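Local coordinates for protein NADH dehydrogenase (Methanothermobacter marburgensis, PDB 4R81) that binds flavin mononucleotide in a flavodoxin-like fold and probably transfers electrons from NAD(P)H to quinones, at residues Ala25-Leu30 and His35-Gly40; Ser19-Glu24 and Ile187-Ala192. All blocks are in the same frame, centred on the assembly; numbering follows the deposited sequence.

Interaction 1: residues Ala25-Leu30 and His35-Gly40; sequences AFTEGL and HTYEVG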
loop_
_atom_site.group_PDB
_atom_site.type_symbol
_atom_site.label_atom_id
_atom_site.label_comp_id
_atom_site.label_asym_id
_atom_site.label_seq_id
_atom_site.Cartn_x
_atom_site.Cartn_y
_atom_site.Cartn_z
ATOM N N ALA A 25 0.194 3.068 -24.411
ATOM C CA ALA A 25 0.645 1.871 -25.125
ATOM C C ALA A 25 -0.356 0.727 -24.943
ATOM O O ALA A 25 -0.730 0.046 -25.901
ATOM C CB ALA A 25 2.040 1.461 -24.669
ATOM N N PHE A 26 -0.818 0.555 -23.709
ATOM C CA PHE A 26 -1.808 -0.471 -23.382
ATOM C C PHE A 26 -3.112 -0.257 -24.155
ATOM O O PHE A 26 -3.662 -1.196 -24.734
ATOM C CB PHE A 26 -2.061 -0.492 -21.871
ATOM C CG PHE A 26 -3.018 -1.567 -21.422
ATOM C CD1 PHE A 26 -2.688 -2.913 -21.537
ATOM C CD2 PHE A 26 -4.237 -1.226 -20.856
ATOM C CE1 PHE A 26 -3.573 -3.897 -21.109
ATOM C CE2 PHE A 26 -5.123 -2.198 -20.424
ATOM C CZ PHE A 26 -4.790 -3.537 -20.548
ATOM N N THR A 27 -3.611 0.974 -24.175
ATOM C CA THR A 27 -4.841 1.252 -24.906
ATOM C C THR A 27 -4.687 1.039 -26.414
ATOM O O THR A 27 -5.623 0.600 -27.078
ATOM C CB THR A 27 -5.399 2.658 -24.606
ATOM O OG1 THR A 27 -4.414 3.651 -24.916
ATOM C CG2 THR A 27 -5.795 2.774 -23.135
ATOM N N GLU A 28 -3.505 1.338 -26.949
ATOM C CA GLU A 28 -3.224 1.082 -28.359
ATOM C C GLU A 28 -3.351 -0.406 -28.670
ATOM O O GLU A 28 -3.953 -0.786 -29.677
ATOM C CB GLU A 28 -1.827 1.598 -28.738
ATOM C CG GLU A 28 -1.500 1.518 -30.224
ATOM C CD GLU A 28 -0.140 2.116 -30.563
ATOM O OE1 GLU A 28 0.532 2.649 -29.647
ATOM O OE2 GLU A 28 0.256 2.050 -31.751
ATOM N N GLY A 29 -2.782 -1.245 -27.807
ATOM C CA GLY A 29 -2.911 -2.683 -27.963
ATOM C C GLY A 29 -4.352 -3.155 -27.861
ATOM O O GLY A 29 -4.792 -3.988 -28.657
ATOM N N LEU A 30 -5.086 -2.646 -26.871
ATOM C CA LEU A 30 -6.500 -2.983 -26.731
ATOM C C LEU A 30 -7.265 -2.661 -28.014
ATOM O O LEU A 30 -8.023 -3.492 -28.528
ATOM C CB LEU A 30 -7.126 -2.220 -25.563
ATOM C CG LEU A 30 -6.751 -2.667 -24.154
ATOM C CD1 LEU A 30 -7.489 -1.798 -23.136
ATOM C CD2 LEU A 30 -7.059 -4.154 -23.931
ATOM N N HIS A 35 -10.676 -4.573 -28.617
ATOM C CA HIS A 35 -11.219 -4.413 -27.276
ATOM C C HIS A 35 -11.636 -2.969 -27.024
ATOM O O HIS A 35 -11.226 -2.058 -27.751
ATOM C CB HIS A 35 -10.192 -4.872 -26.243
ATOM C CG HIS A 35 -9.776 -6.298 -26.419
ATOM N ND1 HIS A 35 -10.683 -7.316 -26.615
ATOM C CD2 HIS A 35 -8.551 -6.876 -26.430
ATOM C CE1 HIS A 35 -10.036 -8.462 -26.741
ATOM N NE2 HIS A 35 -8.742 -8.223 -26.631
ATOM N N THR A 36 -12.468 -2.762 -26.006
ATOM C CA THR A 36 -12.873 -1.409 -25.616
ATOM C C THR A 36 -12.436 -1.120 -24.187
ATOM O O THR A 36 -12.042 -2.027 -23.458
ATOM C CB THR A 36 -14.395 -1.185 -25.744
ATOM O OG1 THR A 36 -15.087 -2.065 -24.851
ATOM C CG2 THR A 36 -14.859 -1.437 -27.167
ATOM N N TYR A 37 -12.517 0.136 -23.770
ATOM C CA TYR A 37 -12.059 0.470 -22.424
ATOM C C TYR A 37 -12.626 1.780 -21.869
ATOM O O TYR A 37 -13.135 2.631 -22.607
ATOM C CB TYR A 37 -10.520 0.487 -22.364
ATOM C CG TYR A 37 -9.922 1.549 -23.252
ATOM C CD1 TYR A 37 -9.691 2.836 -22.770
ATOM C CD2 TYR A 37 -9.625 1.278 -24.580
ATOM C CE1 TYR A 37 -9.169 3.817 -23.585
ATOM C CE2 TYR A 37 -9.104 2.251 -25.405
ATOM C CZ TYR A 37 -8.880 3.518 -24.904
ATOM O OH TYR A 37 -8.361 4.481 -25.727
ATOM N N GLU A 38 -12.539 1.912 -20.547
ATOM C CA GLU A 38 -12.832 3.157 -19.856
ATOM C C GLU A 38 -11.708 3.371 -18.856
ATOM O O GLU A 38 -11.335 2.445 -18.142
ATOM C CB GLU A 38 -14.180 3.087 -19.118
ATOM C CG GLU A 38 -14.533 4.387 -18.381
ATOM C CD GLU A 38 -15.885 4.351 -17.684
ATOM O OE1 GLU A 38 -16.625 3.352 -17.831
ATOM O OE2 GLU A 38 -16.208 5.332 -16.976
ATOM N N VAL A 39 -11.165 4.585 -18.807
ATOM C CA VAL A 39 -10.094 4.893 -17.866
ATOM C C VAL A 39 -10.607 5.629 -16.640
ATOM O O VAL A 39 -11.269 6.670 -16.760
ATOM C CB VAL A 39 -8.969 5.731 -18.516
ATOM C CG1 VAL A 39 -7.855 6.004 -17.500
ATOM C CG2 VAL A 39 -8.418 5.012 -19.739
ATOM N N GLY A 40 -10.293 5.079 -15.468
ATOM C CA GLY A 40 -10.519 5.768 -14.214
ATOM C C GLY A 40 -9.208 6.375 -13.749
ATOM O O GLY A 40 -8.377 5.694 -13.151
#

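Interaction 2: residues Ser19-Glu24 and Ile187-Ala192; sequences SREVLE and INLMRA. With FMN (flavin mononucleotide), chain E.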
loop_
_atom_site.group_PDB
_atom_site.type_symbol
_atom_site.label_atom_id
_atom_site.label_comp_id
_atom_site.label_asym_id
_atom_site.label_seq_id
_atom_site.Cartn_x
_atom_site.Cartn_y
_atom_site.Cartn_z
ATOM N N SER A 19 4.202 6.336 -16.685
ATOM C CA SER A 19 2.968 5.583 -16.479
ATOM C C SER A 19 1.886 6.008 -17.480
ATOM O O SER A 19 1.110 5.183 -17.969
ATOM C CB SER A 19 2.469 5.744 -15.041
ATOM O OG SER A 19 3.299 5.018 -14.142
ATOM N N ARG A 20 1.850 7.298 -17.794
ATOM C CA ARG A 20 0.915 7.812 -18.789
ATOM C C ARG A 20 1.190 7.227 -20.178
ATOM O O ARG A 20 0.260 6.898 -20.913
ATOM C CB ARG A 20 0.962 9.345 -18.829
ATOM C CG ARG A 20 -0.031 9.966 -19.788
ATOM C CD ARG A 20 -1.387 10.110 -19.139
ATOM N NE ARG A 20 -1.316 10.881 -17.898
ATOM C CZ ARG A 20 -2.355 11.098 -17.098
ATOM N NH1 ARG A 20 -3.542 10.602 -17.420
ATOM N NH2 ARG A 20 -2.211 11.803 -15.980
ATOM N N GLU A 21 2.465 7.082 -20.529
ATOM C CA GLU A 21 2.827 6.463 -21.796
ATOM C C GLU A 21 2.480 4.980 -21.787
ATOM O O GLU A 21 2.116 4.414 -22.822
ATOM C CB GLU A 21 4.315 6.661 -22.083
ATOM C CG GLU A 21 4.748 8.122 -22.090
ATOM C CD GLU A 21 6.210 8.282 -22.435
ATOM O OE1 GLU A 21 6.578 7.981 -23.586
ATOM O OE2 GLU A 21 6.991 8.702 -21.557
ATOM N N VAL A 22 2.600 4.355 -20.615
ATOM C CA VAL A 22 2.217 2.959 -20.451
ATOM C C VAL A 22 0.721 2.798 -20.705
ATOM O O VAL A 22 0.306 1.862 -21.395
ATOM C CB VAL A 22 2.600 2.439 -19.055
ATOM C CG1 VAL A 22 1.937 1.081 -18.771
ATOM C CG2 VAL A 22 4.112 2.330 -18.955
ATOM N N LEU A 23 -0.077 3.723 -20.172
ATOM C CA LEU A 23 -1.513 3.725 -20.438
ATOM C C LEU A 23 -1.780 3.848 -21.936
ATOM O O LEU A 23 -2.600 3.120 -22.493
ATOM C CB LEU A 23 -2.202 4.868 -19.687
ATOM C CG LEU A 23 -3.694 5.096 -19.948
ATOM C CD1 LEU A 23 -4.506 3.882 -19.523
ATOM C CD2 LEU A 23 -4.178 6.349 -19.226
ATOM N N GLU A 24 -1.077 4.768 -22.589
ATOM C CA GLU A 24 -1.255 4.977 -24.019
ATOM C C GLU A 24 -0.892 3.727 -24.807
ATOM O O GLU A 24 -1.594 3.355 -25.752
ATOM C CB GLU A 24 -0.409 6.156 -24.502
ATOM C CG GLU A 24 -0.531 6.429 -25.989
ATOM C CD GLU A 24 -1.909 6.941 -26.393
ATOM O OE1 GLU A 24 -2.614 7.539 -25.538
ATOM O OE2 GLU A 24 -2.286 6.745 -27.575
ATOM N N ILE A 187 11.337 -0.816 -24.686
ATOM C CA ILE A 187 11.016 -2.220 -24.502
ATOM C C ILE A 187 9.819 -2.369 -23.562
ATOM O O ILE A 187 8.955 -3.222 -23.768
ATOM C CB ILE A 187 12.257 -3.023 -24.035
ATOM C CG1 ILE A 187 11.931 -4.496 -23.831
ATOM C CG2 ILE A 187 12.847 -2.451 -22.750
ATOM C CD1 ILE A 187 13.143 -5.278 -23.368
ATOM N N ASN A 188 9.748 -1.519 -22.546
ATOM C CA ASN A 188 8.629 -1.582 -21.620
ATOM C C ASN A 188 7.302 -1.166 -22.252
ATOM O O ASN A 188 6.257 -1.743 -21.939
ATOM C CB ASN A 188 8.922 -0.786 -20.341
ATOM C CG ASN A 188 9.866 -1.521 -19.421
ATOM O OD1 ASN A 188 9.996 -2.743 -19.511
ATOM N ND2 ASN A 188 10.530 -0.791 -18.532
ATOM N N LEU A 189 7.348 -0.178 -23.148
ATOM C CA LEU A 189 6.158 0.240 -23.880
ATOM C C LEU A 189 5.719 -0.849 -24.855
ATOM O O LEU A 189 4.527 -1.029 -25.103
ATOM C CB LEU A 189 6.402 1.565 -24.614
ATOM C CG LEU A 189 6.594 2.804 -23.730
ATOM C CD1 LEU A 189 6.753 4.069 -24.562
ATOM C CD2 LEU A 189 5.438 2.960 -22.751
ATOM N N MET A 190 6.685 -1.582 -25.401
ATOM C CA MET A 190 6.373 -2.714 -26.264
ATOM C C MET A 190 5.612 -3.772 -25.463
ATOM O O MET A 190 4.639 -4.355 -25.953
ATOM C CB MET A 190 7.652 -3.316 -26.869
ATOM C CG MET A 190 7.407 -4.252 -28.048
ATOM S SD MET A 190 8.856 -5.214 -28.545
ATOM C CE MET A 190 10.112 -3.937 -28.576
ATOM N N ARG A 191 6.062 -4.017 -24.234
ATOM C CA ARG A 191 5.408 -4.986 -23.358
ATOM C C ARG A 191 3.989 -4.543 -23.000
ATOM O O ARG A 191 3.053 -5.351 -23.007
ATOM C CB ARG A 191 6.251 -5.222 -22.097
ATOM C CG ARG A 191 7.597 -5.897 -22.401
ATOM C CD ARG A 191 8.488 -5.993 -21.185
ATOM N NE ARG A 191 7.870 -6.787 -20.132
ATOM C CZ ARG A 191 8.178 -6.688 -18.847
ATOM N NH1 ARG A 191 9.092 -5.814 -18.451
ATOM N NH2 ARG A 191 7.558 -7.450 -17.957
ATOM N N ALA A 192 3.834 -3.259 -22.703
ATOM C CA ALA A 192 2.525 -2.725 -22.352
ATOM C C ALA A 192 1.543 -2.874 -23.518
ATOM O O ALA A 192 0.394 -3.287 -23.337
ATOM C CB ALA A 192 2.644 -1.277 -21.933
HETATM N N1 FMN E . 11.134 2.075 -7.610
HETATM C C2 FMN E . 11.306 0.786 -7.144
HETATM O O2 FMN E . 11.829 -0.056 -7.863
HETATM N N3 FMN E . 10.888 0.435 -5.876
HETATM C C4 FMN E . 10.292 1.372 -5.059
HETATM O O4 FMN E . 9.919 1.034 -3.939
HETATM C C4A FMN E . 10.114 2.677 -5.513
HETATM N N5 FMN E . 9.535 3.639 -4.710
HETATM C C5A FMN E . 9.352 4.922 -5.185
HETATM C C6 FMN E . 8.749 5.883 -4.374
HETATM C C7 FMN E . 8.568 7.184 -4.838
HETATM C C7M FMN E . 7.902 8.213 -3.973
HETATM C C8 FMN E . 8.989 7.527 -6.123
HETATM C C8M FMN E . 8.805 8.929 -6.635
HETATM C C9 FMN E . 9.599 6.564 -6.923
HETATM C C9A FMN E . 9.781 5.260 -6.464
HETATM N N10 FMN E . 10.381 4.299 -7.260
HETATM C C10 FMN E . 10.541 3.016 -6.794
HETATM C "C1'" FMN E . 10.821 4.620 -8.652
HETATM C "C2'" FMN E . 9.529 4.643 -9.482
HETATM O "O2'" FMN E . 8.934 3.364 -9.587
HETATM C "C3'" FMN E . 9.764 5.292 -10.835
HETATM O "O3'" FMN E . 9.950 6.677 -10.590
HETATM C "C4'" FMN E . 8.563 5.093 -11.752
HETATM O "O4'" FMN E . 8.409 3.740 -12.126
HETATM C "C5'" FMN E . 8.671 5.936 -13.012
HETATM O "O5'" FMN E . 7.402 5.905 -13.622
HETATM P P FMN E . 6.549 7.262 -13.688
HETATM O O1P FMN E . 7.292 8.220 -14.600
HETATM O O2P FMN E . 5.181 6.972 -14.253
HETATM O O3P FMN E . 6.470 7.850 -12.300
#

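Interaction 1: residues Ala25-Leu30 and His35-Gly40
Thr-27 presents its methyl to the aromatic ring of Tyr-37: CG2 lies 3.7 Å from the ring centroid and 19° off the ring normal, a CH-pi contact over one face. At chi1 57° OG1 faces back along the helix, hydrogen-bonded to the carbonyls of Leu-23 and Glu-24, which leaves CG2 as the branch that meets the ring. CB joins in, 3.6 Å from CZ of Tyr-37, and the two side chains run roughly perpendicular. One turn further on, Leu-30 splits its branches between two partners. CD1 meets CB of Tyr-37 at 3.9 Å, near the root of the ring, while CD2 lies 4.0 Å from CB of His-35. The backbone adds a hydrogen bond from His-35 N to Leu-30 O, 2.9 Å long and 145° at the hydrogen. On the imidazole of His-35, ND1 is hydrogen-bonded to Met-4 N, next to strand 5-10. With the Tyr-37 ring cut back to an alanine, the Thr-27 methyl would probably lose its aromatic face and a gap would open between helix and strand beside Leu-30. With helix 18-32 also packed on Ile-8 and Val-6 of strand 5-10, the contact forms the helix-to-strand return of a beta-alpha-beta crossover in the parallel sheet of the flavodoxin-like fold.

Interaction 2: residues Ser19-Glu24 and Ile187-Ala192
Leu-189 overlaps the backbone of Glu-21 with one methyl: CD2 sits 3.6 Å from Glu-21 O and also touches CB of that residue. With CG anti to the carbonyl carbon (chi1 -68°) and chi2 extended, the leucine carries this methyl from a CA-CB bond that does not itself point at the other helix to the surface of helix 18-32. The same CD2 lies 4.1 Å from CG2 of Val-22, so it rests between two consecutive residues. The other methyl of Val-22, CG1, packs on Ala-192 CB at 4.0 Å, placing the two valine branches against residues three apart on helix 185-197. Ala-192 points its short side chain directly at the partner helix, and its CB is equally near Val-22 O.

The segment axes approach to 8.9 Å and cross at -40°, with their N-to-C directions running broadly the same way. The CA atoms of Val-22 and Leu-189 are 5.9 Å apart, which fits a close helix pair joined by small and medium apolar groups. No hydrogen bond links the two segments, but the carboxylate of Glu-21 forms a salt bridge with Arg-185, at the start of the second helix. Val-22 also touches Ile-88 and Leu-174, which ties the interface to the sheet.

At the first turn of helix 18-32, Ser-19 binds the FMN phosphate twice through O2P: its backbone N donates at 149°, and its OG lies 2.7 Å from the same oxygen. Phe-18 N also hydrogen-bonds to the cofactor. Phosphate held at the N-terminal turn of the helix after the first strand is characteristic of the flavodoxin-like FMN site.

Interactions 1 and 2 share helix 18-32, and their centres lie about 11 Å apart on the same side of the chain's centre. Residues 19-24 come first, next to the FMN phosphate; 25-30 follow on the same helix, then 35-40 on an outermost strand of the chain's sheet, and last 187-192 on helix 185-197. Interaction 1 is thus nested within the long loop closed by interaction 2. The two meet directly where Ala-25 CB packs 3.9 Å from Ala-192 CB. One helix therefore joins an early strand to a late helix of the flavodoxin-like fold, while its first turn contributes to the cofactor site.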